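Local coordinates for protein SAWADEE HOMEODOMAIN HOMOLOG 1 (Arabidopsis thaliana, PDB 4IUP) that binds H3K9-methylated histone peptides through its SAWADEE domain, associates with the RNA polymerase IV complex and takes part in RNA-directed DNA methylation and gene silencing, at residues Glu48-Asn51 with Ser55-Glu58; Phe6-Ala11 with Val35-Ser40; Val113-Asp118 with Glu122-Glu127. The protein carries 2 engineered substitutions. All blocks are in the same frame, centred on the assembly; numbering follows the deposited sequence.

Contact 1 (Glu48-Asn51 with Ser55-Glu58). With CVM (cymal-4), chain E.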
ATOM      1  N   GLU A  48     -17.799   2.838  -0.005  1.00 12.09           N
ATOM      2  CA  GLU A  48     -17.412   3.729  -1.097  1.00  9.73           C
ATOM      3  C   GLU A  48     -17.471   3.023  -2.442  1.00  8.60           C
ATOM      4  O   GLU A  48     -17.282   1.812  -2.518  1.00 10.18           O
ATOM      5  CB  GLU A  48     -15.981   4.241  -0.894  1.00 13.49           C
ATOM      6  CG  GLU A  48     -15.815   5.280   0.183  1.00 20.39           C
ATOM      7  CD  GLU A  48     -14.385   5.789   0.300  1.00 22.65           C
ATOM      8  OE1 GLU A  48     -13.663   5.823  -0.721  1.00 15.67           O
ATOM      9  OE2 GLU A  48     -13.990   6.175   1.421  1.00 26.62           O
ATOM     10  N   TRP A  49     -17.718   3.795  -3.498  1.00  9.06           N
ATOM     11  CA  TRP A  49     -17.535   3.330  -4.867  1.00  9.26           C
ATOM     12  C   TRP A  49     -16.078   3.520  -5.256  1.00 12.58           C
ATOM     13  O   TRP A  49     -15.502   4.587  -5.024  1.00 10.08           O
ATOM     14  CB  TRP A  49     -18.414   4.124  -5.828  1.00  9.56           C
ATOM     15  CG  TRP A  49     -19.886   3.869  -5.693  1.00 11.20           C
ATOM     16  CD1 TRP A  49     -20.805   4.677  -5.095  1.00 14.26           C
ATOM     17  CD2 TRP A  49     -20.609   2.736  -6.197  1.00 12.57           C
ATOM     18  NE1 TRP A  49     -22.062   4.113  -5.186  1.00 14.93           N
ATOM     19  CE2 TRP A  49     -21.965   2.922  -5.857  1.00 14.04           C
ATOM     20  CE3 TRP A  49     -20.238   1.577  -6.896  1.00 12.60           C
ATOM     21  CZ2 TRP A  49     -22.958   1.991  -6.195  1.00 12.15           C
ATOM     22  CZ3 TRP A  49     -21.223   0.653  -7.231  1.00 13.56           C
ATOM     23  CH2 TRP A  49     -22.567   0.870  -6.885  1.00 12.92           C
ATOM     24  N   VAL A  50     -15.484   2.482  -5.842  1.00 12.62           N
ATOM     25  CA  VAL A  50     -14.103   2.538  -6.314  1.00 11.07           C
ATOM     26  C   VAL A  50     -13.973   1.918  -7.700  1.00  9.88           C
ATOM     27  O   VAL A  50     -14.611   0.905  -7.999  1.00  8.18           O
ATOM     28  CB  VAL A  50     -13.106   1.816  -5.349  1.00 11.05           C
ATOM     29  CG1 VAL A  50     -13.015   2.540  -4.006  1.00 12.04           C
ATOM     30  CG2 VAL A  50     -13.486   0.349  -5.147  1.00 14.04           C
ATOM     31  N   ASN A  51     -13.136   2.527  -8.534  1.00  8.17           N
ATOM     32  CA  ASN A  51     -12.849   2.019  -9.869  1.00 11.53           C
ATOM     33  C   ASN A  51     -12.153   0.656  -9.788  1.00 13.89           C
ATOM     34  O   ASN A  51     -11.152   0.512  -9.082  1.00 11.18           O
ATOM     35  CB  ASN A  51     -11.983   3.034 -10.621  1.00 12.96           C
ATOM     36  CG  ASN A  51     -11.693   2.623 -12.048  1.00 15.05           C
ATOM     37  OD1 ASN A  51     -10.887   1.727 -12.297  1.00 17.15           O
ATOM     38  ND2 ASN A  51     -12.325   3.303 -13.003  1.00 12.63           N
ATOM     39  N   SER A  55      -8.255   0.930  -8.770  1.00  8.46           N
ATOM     40  CA  SER A  55      -8.394   1.170  -7.336  1.00  5.53           C
ATOM     41  C   SER A  55      -8.824  -0.037  -6.494  1.00  7.99           C
ATOM     42  O   SER A  55      -9.246   0.127  -5.351  1.00 11.29           O
ATOM     43  CB  SER A  55      -9.323   2.367  -7.105  1.00  7.29           C
ATOM     44  OG  SER A  55      -8.818   3.524  -7.763  1.00 10.10           O
ATOM     45  N   VAL A  56      -8.723  -1.238  -7.065  1.00  6.52           N
ATOM     46  CA  VAL A  56      -8.889  -2.494  -6.318  1.00  5.52           C
ATOM     47  C   VAL A  56      -7.746  -3.426  -6.707  1.00  9.23           C
ATOM     48  O   VAL A  56      -7.494  -3.639  -7.893  1.00 10.11           O
ATOM     49  CB  VAL A  56     -10.235  -3.211  -6.618  1.00  8.83           C
ATOM     50  CG1 VAL A  56     -10.357  -4.508  -5.809  1.00  9.73           C
ATOM     51  CG2 VAL A  56     -11.425  -2.308  -6.319  1.00  7.97           C
ATOM     52  N   ARG A  57      -7.053  -3.977  -5.713  1.00  6.87           N
ATOM     53  CA  ARG A  57      -5.966  -4.918  -5.978  1.00  6.98           C
ATOM     54  C   ARG A  57      -5.821  -5.902  -4.834  1.00  6.45           C
ATOM     55  O   ARG A  57      -6.373  -5.694  -3.751  1.00  7.60           O
ATOM     56  CB  ARG A  57      -4.634  -4.185  -6.218  1.00  9.09           C
ATOM     57  CG  ARG A  57      -4.095  -3.450  -4.988  1.00  8.83           C
ATOM     58  CD  ARG A  57      -2.905  -2.560  -5.329  1.00 10.88           C
ATOM     59  NE  ARG A  57      -2.348  -1.961  -4.117  1.00  7.46           N
ATOM     60  CZ  ARG A  57      -1.497  -0.941  -4.093  1.00  9.57           C
ATOM     61  NH1 ARG A  57      -1.076  -0.384  -5.226  1.00  7.84           N
ATOM     62  NH2 ARG A  57      -1.062  -0.478  -2.925  1.00  7.91           N
ATOM     63  N   GLU A  58      -5.069  -6.970  -5.076  1.00  6.49           N
ATOM     64  CA  GLU A  58      -4.747  -7.923  -4.021  1.00  9.15           C
ATOM     65  C   GLU A  58      -3.998  -7.189  -2.911  1.00  7.61           C
ATOM     66  O   GLU A  58      -3.174  -6.314  -3.181  1.00  8.58           O
ATOM     67  CB  GLU A  58      -3.909  -9.075  -4.576  1.00 14.90           C
ATOM     68  CG  GLU A  58      -3.735 -10.249  -3.619  1.00 22.93           C
ATOM     69  CD  GLU A  58      -3.009 -11.428  -4.253  1.00 30.27           C
ATOM     70  OE1 GLU A  58      -2.650 -12.366  -3.504  1.00 29.15           O
ATOM     71  OE2 GLU A  58      -2.791 -11.420  -5.490  1.00 24.93           O
TER
HETATM   72  C1  CVM E 303     -10.088  -7.601  -9.421  1.00 46.48           C
HETATM   73  C2  CVM E 303     -11.118  -6.959  -8.499  1.00 37.54           C
HETATM   74  C3  CVM E 303     -11.891  -8.025  -7.728  1.00 33.09           C
HETATM   75  C4  CVM E 303     -13.398  -7.766  -7.820  1.00 34.88           C
HETATM   76  C6  CVM E 303     -14.246  -8.694  -6.928  1.00 34.35           C
HETATM   77  C7  CVM E 303     -15.197  -9.529  -7.804  1.00 34.57           C
HETATM   78  C8  CVM E 303     -15.827 -10.717  -7.045  1.00 28.42           C
HETATM   79  C9  CVM E 303     -15.705 -10.588  -5.518  1.00 22.46           C
HETATM   80  C10 CVM E 303     -14.246 -10.410  -5.057  1.00 25.16           C
HETATM   81  C11 CVM E 303     -13.384  -9.622  -6.055  1.00 26.09           C
HETATM   82  O12 CVM E 303      -8.808  -7.549  -8.773  1.00 49.68           O
HETATM   83  C13 CVM E 303      -7.831  -6.731  -9.472  1.00 58.36           C
HETATM   84  O14 CVM E 303      -8.265  -6.190 -10.761  1.00 63.05           O
HETATM   85  C15 CVM E 303      -7.287  -5.270 -11.337  1.00 64.74           C
HETATM   86  C16 CVM E 303      -5.886  -5.901 -11.489  1.00 61.13           C
HETATM   87  C17 CVM E 303      -5.429  -6.753 -10.287  1.00 62.54           C
HETATM   88  C18 CVM E 303      -6.569  -7.582  -9.672  1.00 60.69           C
HETATM   89  C19 CVM E 303      -7.760  -4.771 -12.715  1.00 70.26           C
HETATM   90  O20 CVM E 303      -8.602  -5.748 -13.336  1.00 72.19           O
HETATM   91  O21 CVM E 303      -4.375  -7.635 -10.700  1.00 62.83           O
HETATM   92  O22 CVM E 303      -6.153  -8.118  -8.412  1.00 59.69           O
HETATM   93  O23 CVM E 303      -4.929  -4.847 -11.656  1.00 58.99           O
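Asn51 holds the turn towards Ser55 with both of its oxygens, which is the uncommon feature of a contact between two strands separated by only three residues. Its carbonyl takes the backbone N of Ser55, with Ser55 N to Asn51 O at 2.9 Å, while its side-chain OD1 caps the backbone N of Thr54 from the N-cap position of the one-turn helix 52-55. This i to i+4 bond of a single helical turn is bent: the angle at the hydrogen is 133° and the donor lies 32° out of the carbonyl plane. Ser55 CB also approaches Asn51 O, at 3.3 Å, so the same oxygen meets a carbon as well as an N-H.

This strand, single helical turn and strand are consistent with the last connection of a first SH3-like barrel, as the clan of the SAWADEE domain and its tandem tudor description suggest. Strand 48-51 pairs with strand 33-39, and strand 56-62 with strand 6-9, so the turn carries the chain between non-adjacent strands.

The apolar half of the contact is a meeting of methyls. Val50 CG2, placed between its own backbone N and carbonyl carbon, reaches Val56 CG2 at 3.6 Å, and the two side chains cross at about a right angle. The two methyls of Val56 serve different partners: with CG1 anti to the backbone N (chi1 -180°), that methyl goes to the bound cymal-4, where Val56 CG1 lies 3.7 Å from its C2. The backbone meets the sugar ring, with Val56 O 3.5 Å from cymal-4 C13. Phe6, Phe22, Val52, Lys53 and Glu58 complete this detergent pocket.

Contact 2 (Phe6-Ala11 with Val35-Ser40)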
ATOM      1  N   PHE A   6      -8.264  -8.290  -0.468  1.00  7.04           N
ATOM      2  CA  PHE A   6      -8.160  -7.092  -1.286  1.00  6.85           C
ATOM      3  C   PHE A   6      -8.021  -5.801  -0.493  1.00  6.80           C
ATOM      4  O   PHE A   6      -8.430  -5.716   0.663  1.00  7.80           O
ATOM      5  CB  PHE A   6      -9.374  -7.010  -2.228  1.00  8.57           C
ATOM      6  CG  PHE A   6      -9.498  -8.200  -3.131  1.00  7.31           C
ATOM      7  CD1 PHE A   6      -8.776  -8.261  -4.317  1.00  8.53           C
ATOM      8  CD2 PHE A   6     -10.292  -9.285  -2.770  1.00  7.64           C
ATOM      9  CE1 PHE A   6      -8.864  -9.386  -5.155  1.00 12.24           C
ATOM     10  CE2 PHE A   6     -10.383 -10.415  -3.597  1.00  8.27           C
ATOM     11  CZ  PHE A   6      -9.666 -10.460  -4.788  1.00  8.84           C
ATOM     12  N   GLU A   7      -7.414  -4.807  -1.140  1.00  8.15           N
ATOM     13  CA  GLU A   7      -7.397  -3.436  -0.650  1.00  6.29           C
ATOM     14  C   GLU A   7      -7.919  -2.541  -1.763  1.00  7.16           C
ATOM     15  O   GLU A   7      -7.819  -2.888  -2.954  1.00  6.29           O
ATOM     16  CB  GLU A   7      -5.993  -3.005  -0.183  1.00  6.09           C
ATOM     17  CG  GLU A   7      -4.852  -3.148  -1.232  1.00  6.12           C
ATOM     18  CD  GLU A   7      -3.451  -3.075  -0.611  1.00 11.01           C
ATOM     19  OE1 GLU A   7      -3.299  -3.441   0.571  1.00  9.48           O
ATOM     20  OE2 GLU A   7      -2.489  -2.673  -1.311  1.00  8.34           O
ATOM     21  N   ALA A   8      -8.504  -1.411  -1.376  1.00  5.94           N
ATOM     22  CA  ALA A   8      -9.094  -0.489  -2.339  1.00  5.86           C
ATOM     23  C   ALA A   8      -8.617   0.935  -2.109  1.00  8.27           C
ATOM     24  O   ALA A   8      -8.437   1.365  -0.963  1.00  6.07           O
ATOM     25  CB  ALA A   8     -10.626  -0.560  -2.278  1.00  7.80           C
ATOM     26  N   LYS A   9      -8.460   1.684  -3.174  1.00 10.75           N
ATOM     27  CA  LYS A   9      -7.967   3.026  -3.066  1.00  5.92           C
ATOM     28  C   LYS A   9      -9.092   4.040  -3.077  1.00 11.79           C
ATOM     29  O   LYS A   9      -9.833   4.144  -4.016  1.00 11.70           O
ATOM     30  CB  LYS A   9      -7.020   3.304  -4.187  1.00  7.48           C
ATOM     31  CG  LYS A   9      -6.430   4.640  -4.206  1.00 16.39           C
ATOM     32  CD  LYS A   9      -5.463   4.556  -5.303  1.00 29.90           C
ATOM     33  CE  LYS A   9      -5.378   5.725  -6.009  1.00 35.32           C
ATOM     34  NZ  LYS A   9      -4.525   6.510  -5.148  1.00 45.49           N
ATOM     35  N   SER A  10      -9.182   4.785  -2.015  1.00  8.30           N
ATOM     36  CA  SER A  10     -10.266   5.737  -1.851  1.00 12.47           C
ATOM     37  C   SER A  10     -10.048   6.938  -2.775  1.00 12.87           C
ATOM     38  O   SER A  10      -8.952   7.489  -2.839  1.00 13.41           O
ATOM     39  CB  SER A  10     -10.349   6.175  -0.391  1.00 11.87           C
ATOM     40  OG  SER A  10     -11.292   7.217  -0.235  1.00 15.43           O
ATOM     41  N   ALA A  11     -11.090   7.327  -3.503  1.00 13.47           N
ATOM     42  CA  ALA A  11     -11.023   8.520  -4.347  1.00 17.51           C
ATOM     43  C   ALA A  11     -11.117   9.800  -3.509  1.00 18.85           C
ATOM     44  O   ALA A  11     -10.984  10.908  -4.042  1.00 25.17           O
ATOM     45  CB  ALA A  11     -12.109   8.487  -5.411  1.00 15.83           C
ATOM     46  N   VAL A  35     -16.942  -0.776  -8.304  1.00  5.78           N
ATOM     47  CA  VAL A  35     -17.578  -1.649  -7.319  1.00  6.81           C
ATOM     48  C   VAL A  35     -17.799  -0.880  -6.020  1.00  6.80           C
ATOM     49  O   VAL A  35     -17.025   0.018  -5.687  1.00 10.20           O
ATOM     50  CB  VAL A  35     -16.767  -2.947  -7.032  1.00 12.61           C
ATOM     51  CG1 VAL A  35     -16.926  -3.939  -8.167  1.00 19.20           C
ATOM     52  CG2 VAL A  35     -15.275  -2.647  -6.772  1.00 10.21           C
ATOM     53  N   ARG A  36     -18.860  -1.224  -5.303  1.00  5.98           N
ATOM     54  CA  ARG A  36     -19.112  -0.637  -3.992  1.00  6.56           C
ATOM     55  C   ARG A  36     -18.503  -1.533  -2.927  1.00 11.87           C
ATOM     56  O   ARG A  36     -18.852  -2.715  -2.822  1.00 12.31           O
ATOM     57  CB  ARG A  36     -20.609  -0.438  -3.760  1.00  9.63           C
ATOM     58  CG  ARG A  36     -20.949   0.278  -2.453  1.00 14.11           C
ATOM     59  CD  ARG A  36     -22.146   1.186  -2.640  1.00 22.84           C
ATOM     60  NE  ARG A  36     -22.560   1.866  -1.413  1.00 24.52           N
ATOM     61  CZ  ARG A  36     -22.165   3.083  -1.042  1.00 26.64           C
ATOM     62  NH1 ARG A  36     -21.307   3.781  -1.783  1.00 23.12           N
ATOM     63  NH2 ARG A  36     -22.629   3.608   0.086  1.00 23.62           N
ATOM     64  N   VAL A  37     -17.575  -0.980  -2.147  1.00  9.85           N
ATOM     65  CA  VAL A  37     -16.856  -1.786  -1.162  1.00  6.22           C
ATOM     66  C   VAL A  37     -17.215  -1.416   0.264  1.00 13.64           C
ATOM     67  O   VAL A  37     -17.514  -0.259   0.563  1.00 12.07           O
ATOM     68  CB  VAL A  37     -15.311  -1.729  -1.345  1.00 11.12           C
ATOM     69  CG1 VAL A  37     -14.898  -2.386  -2.663  1.00 14.35           C
ATOM     70  CG2 VAL A  37     -14.796  -0.300  -1.268  1.00 12.06           C
ATOM     71  N   ARG A  38     -17.191  -2.416   1.135  1.00 10.12           N
ATOM     72  CA  ARG A  38     -17.305  -2.195   2.565  1.00 12.37           C
ATOM     73  C   ARG A  38     -15.921  -2.406   3.151  1.00 14.55           C
ATOM     74  O   ARG A  38     -15.281  -3.421   2.881  1.00 12.24           O
ATOM     75  CB  ARG A  38     -18.315  -3.163   3.184  1.00 18.08           C
ATOM     76  CG  ARG A  38     -18.457  -3.024   4.700  1.00 26.19           C
ATOM     77  CD  ARG A  38     -19.828  -3.478   5.163  1.00 30.68           C
ATOM     78  NE  ARG A  38     -20.865  -2.540   4.746  1.00 32.26           N
ATOM     79  CZ  ARG A  38     -22.145  -2.857   4.577  1.00 33.11           C
ATOM     80  NH1 ARG A  38     -22.565  -4.102   4.781  1.00 34.07           N
ATOM     81  NH2 ARG A  38     -23.007  -1.926   4.196  1.00 27.92           N
ATOM     82  N   PHE A  39     -15.451  -1.437   3.929  1.00 16.81           N
ATOM     83  CA  PHE A  39     -14.085  -1.480   4.449  1.00 24.78           C
ATOM     84  C   PHE A  39     -13.977  -2.266   5.750  1.00 26.25           C
ATOM     85  O   PHE A  39     -14.945  -2.355   6.510  1.00 30.40           O
ATOM     86  CB  PHE A  39     -13.534  -0.063   4.622  1.00 16.75           C
ATOM     87  CG  PHE A  39     -13.423   0.699   3.334  1.00 18.72           C
ATOM     88  CD1 PHE A  39     -12.469   0.345   2.382  1.00 14.62           C
ATOM     89  CD2 PHE A  39     -14.281   1.759   3.065  1.00 23.57           C
ATOM     90  CE1 PHE A  39     -12.359   1.042   1.187  1.00 16.71           C
ATOM     91  CE2 PHE A  39     -14.181   2.467   1.872  1.00 27.81           C
ATOM     92  CZ  PHE A  39     -13.212   2.110   0.928  1.00 24.94           C
ATOM     93  N   SER A  40     -12.803  -2.854   5.979  1.00 18.53           N
ATOM     94  CA  SER A  40     -12.517  -3.593   7.208  1.00 32.07           C
ATOM     95  C   SER A  40     -12.615  -2.689   8.432  1.00 31.85           C
ATOM     96  O   SER A  40     -12.265  -1.512   8.359  1.00 32.17           O
ATOM     97  CB  SER A  40     -11.121  -4.213   7.146  1.00 29.14           C
ATOM     98  OG  SER A  40     -11.064  -5.224   6.158  1.00 34.76           O
TER
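Ala8 faces Val37 and Phe39 across the interior of what is consistent with the first SH3-like barrel, a contact between strands that are not neighbours in the sheet. Strand 16-27 comes between strands 6-9 and 33-39 in the strand order, and the nearest backbone pair, Ala8 CA and Val37 CA, is 8.0 Å apart. That spacing is too wide for sheet pairing; it is the distance of two walls packing through side chains, and the contact is accordingly apolar throughout.

Methyl packing comes first. The CB of Ala8 points at strand 33-39 and stands 4.3 Å from Val37 CG2, whose own CB is directed back at strand 6-9. This is a loose van der Waals approach, and other side chains share it: Ala8 also touches Val19, and Val37 touches Phe22 and Val50.

Polar interactions lie around the contact. The CB of Glu7 turns away from Val37 and Phe39, and its carboxylate forms a salt bridge with Arg57 and a hydrogen bond with Ser60. Ser10, where the chain leaves the strand, is hydrogen-bonded through OG to Glu48 OE1, tying this end of the segment to the strand that follows 33-39.

The remaining interaction is aromatic. The CB of Phe39 does not point straight at strand 6-9, but CG lies anti to the carbonyl carbon (chi1 -63°), which swings the ring inward. Ala8 meets it at the rim and near the ring plane, with Ala8 CB 4.2 Å from Phe39 CE1.

Contact 3 (Val113-Asp118 with Glu122-Glu127)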
ATOM      1  N   VAL A 113      11.793   6.188   0.642  1.00  9.22           N
ATOM      2  CA  VAL A 113      10.705   6.026  -0.316  1.00  5.34           C
ATOM      3  C   VAL A 113      10.304   7.371  -0.891  1.00  9.59           C
ATOM      4  O   VAL A 113      10.439   8.401  -0.230  1.00 10.92           O
ATOM      5  CB  VAL A 113       9.467   5.262   0.275  1.00 10.48           C
ATOM      6  CG1 VAL A 113       9.903   3.969   0.969  1.00  9.24           C
ATOM      7  CG2 VAL A 113       8.648   6.133   1.230  1.00 13.98           C
ATOM      8  N   ARG A 114       9.853   7.354  -2.141  1.00  7.33           N
ATOM      9  CA  ARG A 114       9.270   8.528  -2.761  1.00  7.31           C
ATOM     10  C   ARG A 114       7.801   8.242  -3.019  1.00  9.27           C
ATOM     11  O   ARG A 114       7.460   7.302  -3.747  1.00  9.40           O
ATOM     12  CB  ARG A 114       9.977   8.858  -4.072  1.00  9.41           C
ATOM     13  CG  ARG A 114       9.452  10.114  -4.752  1.00 16.75           C
ATOM     14  CD  ARG A 114      10.272  10.436  -5.994  1.00 27.36           C
ATOM     15  NE  ARG A 114      11.636  10.847  -5.664  1.00 25.57           N
ATOM     16  CZ  ARG A 114      12.494  11.368  -6.540  1.00 29.67           C
ATOM     17  NH1 ARG A 114      12.136  11.552  -7.804  1.00 27.27           N
ATOM     18  NH2 ARG A 114      13.715  11.705  -6.149  1.00 26.68           N
ATOM     19  N   TYR A 115       6.939   9.048  -2.407  1.00 11.36           N
ATOM     20  CA  TYR A 115       5.496   8.875  -2.542  1.00 11.47           C
ATOM     21  C   TYR A 115       5.015   9.214  -3.939  1.00 17.34           C
ATOM     22  O   TYR A 115       5.399  10.234  -4.513  1.00 16.24           O
ATOM     23  CB  TYR A 115       4.750   9.700  -1.493  1.00  9.73           C
ATOM     24  CG  TYR A 115       4.969   9.169  -0.103  1.00 11.68           C
ATOM     25  CD1 TYR A 115       4.437   7.935   0.281  1.00 12.12           C
ATOM     26  CD2 TYR A 115       5.715   9.888   0.831  1.00 13.63           C
ATOM     27  CE1 TYR A 115       4.642   7.432   1.556  1.00 13.82           C
ATOM     28  CE2 TYR A 115       5.924   9.391   2.116  1.00 13.93           C
ATOM     29  CZ  TYR A 115       5.387   8.162   2.466  1.00 11.58           C
ATOM     30  OH  TYR A 115       5.585   7.673   3.734  1.00 13.70           O
ATOM     31  N   GLU A 116       4.195   8.348  -4.470  1.00 14.47           N
ATOM     32  CA  GLU A 116       3.743   8.475  -5.815  1.00 17.63           C
ATOM     33  C   GLU A 116       2.926   9.769  -6.054  1.00 27.52           C
ATOM     34  O   GLU A 116       3.159  10.462  -7.017  1.00 24.61           O
ATOM     35  CB  GLU A 116       2.985   7.218  -6.166  1.00 27.95           C
ATOM     36  CG  GLU A 116       2.958   6.908  -7.615  1.00 42.26           C
ATOM     37  CD  GLU A 116       2.146   5.707  -7.933  1.00 54.16           C
ATOM     38  OE1 GLU A 116       0.968   5.664  -7.541  1.00 53.98           O
ATOM     39  OE2 GLU A 116       2.687   4.802  -8.569  1.00 59.43           O
ATOM     40  N   LEU A 117       2.012  10.095  -5.141  1.00 24.77           N
ATOM     41  CA  LEU A 117       1.071  11.204  -5.329  1.00 30.54           C
ATOM     42  C   LEU A 117       1.703  12.600  -5.296  1.00 32.02           C
ATOM     43  O   LEU A 117       1.583  13.359  -6.259  1.00 36.78           O
ATOM     44  CB  LEU A 117      -0.083  11.118  -4.317  1.00 24.82           C
ATOM     45  CG  LEU A 117      -1.127  12.243  -4.332  1.00 33.08           C
ATOM     46  CD1 LEU A 117      -2.037  12.147  -5.560  1.00 37.38           C
ATOM     47  CD2 LEU A 117      -1.945  12.238  -3.046  1.00 33.71           C
ATOM     48  N   ASP A 118       2.352  12.942  -4.186  1.00 26.41           N
ATOM     49  CA  ASP A 118       2.862  14.299  -3.986  1.00 27.59           C
ATOM     50  C   ASP A 118       4.371  14.396  -4.175  1.00 28.04           C
ATOM     51  O   ASP A 118       4.967  15.452  -3.937  1.00 26.89           O
ATOM     52  CB  ASP A 118       2.445  14.842  -2.611  1.00 28.88           C
ATOM     53  CG  ASP A 118       2.957  13.994  -1.457  1.00 31.20           C
ATOM     54  OD1 ASP A 118       3.906  13.198  -1.646  1.00 23.53           O
ATOM     55  OD2 ASP A 118       2.403  14.133  -0.344  1.00 40.59           O
ATOM     56  N   GLU A 122      10.537  10.139   2.211  1.00 12.57           N
ATOM     57  CA  GLU A 122      10.581   9.837   3.638  1.00 10.73           C
ATOM     58  C   GLU A 122      11.444   8.600   3.856  1.00 12.16           C
ATOM     59  O   GLU A 122      11.400   7.664   3.057  1.00 12.26           O
ATOM     60  CB  GLU A 122       9.164   9.592   4.181  1.00 13.38           C
ATOM     61  CG  GLU A 122       9.097   9.328   5.683  1.00 18.17           C
ATOM     62  CD  GLU A 122       7.679   9.317   6.249  1.00 27.20           C
ATOM     63  OE1 GLU A 122       6.696   9.368   5.474  1.00 20.28           O
ATOM     64  OE2 GLU A 122       7.553   9.243   7.492  1.00 33.22           O
ATOM     65  N   SER A 123      12.240   8.613   4.923  1.00  7.29           N
ATOM     66  CA  SER A 123      12.993   7.442   5.333  1.00  9.69           C
ATOM     67  C   SER A 123      12.136   6.573   6.254  1.00 12.07           C
ATOM     68  O   SER A 123      11.699   7.024   7.310  1.00 12.70           O
ATOM     69  CB  SER A 123      14.288   7.860   6.031  1.00 14.84           C
ATOM     70  OG  SER A 123      15.156   8.496   5.110  1.00 15.81           O
ATOM     71  N   LEU A 124      11.895   5.329   5.840  1.00 13.36           N
ATOM     72  CA  LEU A 124      11.029   4.411   6.577  1.00 12.42           C
ATOM     73  C   LEU A 124      11.751   3.125   6.955  1.00 14.91           C
ATOM     74  O   LEU A 124      12.661   2.672   6.251  1.00 11.66           O
ATOM     75  CB  LEU A 124       9.772   4.072   5.760  1.00  5.16           C
ATOM     76  CG  LEU A 124       8.793   5.216   5.446  1.00  6.64           C
ATOM     77  CD1 LEU A 124       7.675   4.729   4.545  1.00  7.73           C
ATOM     78  CD2 LEU A 124       8.219   5.802   6.720  1.00  8.68           C
ATOM     79  N   GLY A 125      11.341   2.542   8.074  1.00  8.82           N
ATOM     80  CA  GLY A 125      11.801   1.214   8.447  1.00  9.23           C
ATOM     81  C   GLY A 125      10.892   0.157   7.842  1.00  9.92           C
ATOM     82  O   GLY A 125       9.796   0.463   7.326  1.00  8.52           O
ATOM     83  N   LEU A 126      11.339  -1.092   7.914  1.00  5.99           N
ATOM     84  CA  LEU A 126      10.570  -2.214   7.386  1.00  9.61           C
ATOM     85  C   LEU A 126       9.175  -2.287   8.020  1.00  6.33           C
ATOM     86  O   LEU A 126       8.216  -2.735   7.387  1.00  8.82           O
ATOM     87  CB  LEU A 126      11.319  -3.540   7.599  1.00  5.88           C
ATOM     88  CG  LEU A 126      10.806  -4.723   6.765  1.00  9.01           C
ATOM     89  CD1 LEU A 126      11.035  -4.466   5.279  1.00  5.58           C
ATOM     90  CD2 LEU A 126      11.469  -6.026   7.208  1.00 11.51           C
ATOM     91  N   GLU A 127       9.069  -1.828   9.261  1.00  9.02           N
ATOM     92  CA  GLU A 127       7.820  -1.923  10.024  1.00 11.60           C
ATOM     93  C   GLU A 127       6.718  -0.969   9.534  1.00 10.60           C
ATOM     94  O   GLU A 127       5.593  -1.019  10.027  1.00 13.47           O
ATOM     95  CB  GLU A 127       8.092  -1.733  11.526  1.00  9.43           C
ATOM     96  CG  GLU A 127       8.303  -0.279  11.997  1.00  6.58           C
ATOM     97  CD  GLU A 127       9.646   0.335  11.605  1.00 17.14           C
ATOM     98  OE1 GLU A 127      10.579  -0.398  11.200  1.00 14.90           O
ATOM     99  OE2 GLU A 127       9.767   1.578  11.720  1.00 18.99           O
TER
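The beta hairpin of strands 110-115 and 121-124 forms one edge of the sheet in this chain, and Val113 and Glu122 form an antiparallel hydrogen-bonded pair in it. The evidence is reciprocal: Val113 N donates to Glu122 O at 2.9 Å, and Glu122 N donates to Val113 O at 3.0 Å.

A side-chain bond adds to this ladder. Tyr115 OH donates to Glu122 OE1 at 2.7 Å, reaching the oxygen from above the carboxylate, 42° out of its plane. The extended glutamate, its CG anti to the backbone N (chi1 -177°), brings OE1 to the ring's edge, within the plane of the ring, and the two flat groups are turned 62° apart. Glu122 CB lies 3.8 Å from Tyr115 CE2, off the ring plane on the side of Val113 CG2.

Val113 CG2 lies 4.0 Å above one face of the tyrosine ring, displaced toward its rim. The same methyl meets Leu124 CD1 at 3.7 Å, the two side chains crossing at roughly a right angle, and Leu124 CD1 also comes within 3.7 Å of Tyr115 OH. The hydroxyl is thus flanked by a carboxylate and a methyl.

Beyond the hairpin, Tyr115 packs on Cys79, Gln81 and Arg83 of strand 76-83 and on Cys90 of strand 86-98, Leu124 also touches Cys79, and Arg114 continues the sheet by backbone bonding to His93 on strand 86-98.

Contacts 1 and 2 share neighbouring strands (48-51 with 33-39, 56-62 with 6-9), consistent with one barrel, their centres 5 Å apart, and they touch: Ser55 O lies 2.8 Å from Lys9 N, a probable hydrogen bond from strand 6-9 to the residue just before strand 56-62. Contact 3 sits on the opposite side of the chain's centre, centred about 22 Å from the other two. Along the chain they come in series, contact 2 closing before contact 1 opens and contact 1 before contact 3. All three reach one continuous antiparallel sheet, yet this spacing fits two successive lobes, as expected of a tandem tudor arrangement, with cymal-4 in the first and zinc in the second.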